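Local coordinates for prephenate dehydratase (Arthrobacter aurescens, PDB 3MWB), which probably catalyses the conversion of prephenate to 3-phenylpyruvate, with loss of water and carbon dioxide, in L-phenylalanine biosynthesis, at residues T8-G13 and T33-T38. Residues are numbered along the deposited sequence; the frame is centred on the assembly and turned at random.
Sequences TYTFLG and TRIPCT
F11 and P36 form the tight part of this parallel strand pair, the two β-strands of a β-α-β unit connected through helix 18-23. With CG lodged between its own backbone N and carbonyl carbon (chi1 63°), the F11 ring leans over strand 33-37, outermost in the sheet of this chain: P36 CA sits 3.9 Å from the ring centroid in a CH-pi contact over one face, and CZ meets P36 CB at 3.6 Å. L23 and E20 of helix 18-23 also touch the ring. On the face carrying T10, C37 SG packs 3.7 Å from T10 CB, while T10 OG1 hydrogen-bonds to A43 O of helix 40-48; I35, on this face too, is exposed. Packing is looser at the T8/T33 end, where T8 CG2 and exposed T33 CG2 are 4.2 Å apart. Replacing F11 by alanine removes the ring, which would probably leave P36 without its aromatic partner and open a gap against L23 and E20. Four backbone hydrogen bonds join the strands, beginning with a nearly straight Y9 N to T33 O (2.8 Å); a fifth, G13 N to C37 O (2.7 Å), follows just past strand 8-12, and one water donates to both G13 O and T38 O. The pair illustrates a general division of labour: backbone bonds supply a sequence-independent polar grip, while side-chain meetings such as F11 on P36 and T10 on C37 probably help set the register.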
# COMPACT_ATOMS: atom_id res chain seq x y z
N THR A 8 42.84 7.34 -16.82
CA THR A 8 43.40 7.07 -15.51
C THR A 8 42.35 6.45 -14.60
O THR A 8 41.28 7.00 -14.42
CB THR A 8 43.92 8.38 -14.85
OG1 THR A 8 44.81 9.05 -15.74
CG2 THR A 8 44.64 8.08 -13.54
N TYR A 9 42.67 5.30 -14.02
CA TYR A 9 41.81 4.68 -13.05
C TYR A 9 42.44 4.73 -11.69
O TYR A 9 43.67 4.62 -11.56
CB TYR A 9 41.59 3.22 -13.41
CG TYR A 9 40.80 3.00 -14.66
CD1 TYR A 9 39.50 3.47 -14.77
CD2 TYR A 9 41.36 2.31 -15.74
CE1 TYR A 9 38.77 3.27 -15.93
CE2 TYR A 9 40.63 2.10 -16.90
CZ TYR A 9 39.34 2.59 -16.99
OH TYR A 9 38.61 2.38 -18.13
N THR A 10 41.61 4.89 -10.67
CA THR A 10 42.01 4.58 -9.32
C THR A 10 41.26 3.31 -8.89
O THR A 10 40.31 2.88 -9.54
CB THR A 10 41.75 5.73 -8.34
OG1 THR A 10 40.34 5.98 -8.25
CG2 THR A 10 42.48 7.02 -8.80
N PHE A 11 41.72 2.72 -7.79
CA PHE A 11 41.09 1.54 -7.21
C PHE A 11 41.55 1.42 -5.78
O PHE A 11 42.54 2.05 -5.38
CB PHE A 11 41.42 0.26 -7.99
CG PHE A 11 42.88 -0.11 -8.01
CD1 PHE A 11 43.76 0.52 -8.89
CD2 PHE A 11 43.38 -1.09 -7.17
CE1 PHE A 11 45.09 0.17 -8.92
CE2 PHE A 11 44.72 -1.45 -7.19
CZ PHE A 11 45.58 -0.82 -8.06
N LEU A 12 40.81 0.62 -5.02
CA LEU A 12 41.16 0.35 -3.64
C LEU A 12 42.43 -0.51 -3.64
O LEU A 12 42.42 -1.63 -4.14
CB LEU A 12 40.01 -0.37 -2.92
CG LEU A 12 40.19 -0.64 -1.42
CD1 LEU A 12 40.36 0.65 -0.60
CD2 LEU A 12 39.01 -1.45 -0.87
N GLY A 13 43.51 0.05 -3.12
CA GLY A 13 44.79 -0.63 -3.12
C GLY A 13 44.95 -1.51 -1.90
O GLY A 13 44.00 -1.66 -1.11
N THR A 33 46.52 3.67 -17.08
CA THR A 33 47.14 4.05 -15.82
C THR A 33 46.23 3.59 -14.68
O THR A 33 45.05 3.94 -14.64
CB THR A 33 47.40 5.57 -15.76
OG1 THR A 33 48.24 5.95 -16.86
CG2 THR A 33 48.11 5.95 -14.48
N ARG A 34 46.78 2.76 -13.80
CA ARG A 34 46.03 2.27 -12.64
C ARG A 34 46.71 2.72 -11.35
O ARG A 34 47.82 2.31 -11.03
CB ARG A 34 45.86 0.75 -12.69
CG ARG A 34 45.28 0.24 -14.00
CD ARG A 34 45.18 -1.29 -14.05
NE ARG A 34 46.44 -1.97 -13.74
CZ ARG A 34 47.43 -2.17 -14.61
NH1 ARG A 34 47.35 -1.74 -15.86
NH2 ARG A 34 48.53 -2.81 -14.20
N ILE A 35 46.01 3.56 -10.61
CA ILE A 35 46.52 4.16 -9.38
C ILE A 35 45.91 3.47 -8.15
O ILE A 35 44.69 3.55 -7.95
CB ILE A 35 46.18 5.66 -9.31
CG1 ILE A 35 46.66 6.39 -10.57
CG2 ILE A 35 46.74 6.29 -8.04
CD1 ILE A 35 48.13 6.23 -10.81
N PRO A 36 46.74 2.80 -7.33
CA PRO A 36 46.16 2.24 -6.10
C PRO A 36 45.96 3.32 -5.04
O PRO A 36 46.81 4.20 -4.90
CB PRO A 36 47.23 1.26 -5.62
CG PRO A 36 48.51 1.81 -6.16
CD PRO A 36 48.17 2.46 -7.48
N CYS A 37 44.85 3.25 -4.33
CA CYS A 37 44.57 4.25 -3.31
C CYS A 37 44.37 3.56 -1.98
O CYS A 37 43.91 2.43 -1.94
CB CYS A 37 43.35 5.10 -3.67
SG CYS A 37 43.60 6.09 -5.13
N THR A 38 44.73 4.27 -0.92
CA THR A 38 44.66 3.78 0.46
C THR A 38 43.27 3.27 0.83
O THR A 38 43.14 2.21 1.45
CB THR A 38 45.00 4.93 1.46
OG1 THR A 38 46.34 5.38 1.25
CG2 THR A 38 44.86 4.45 2.88
O HOH W 1 43.92 -0.28 1.12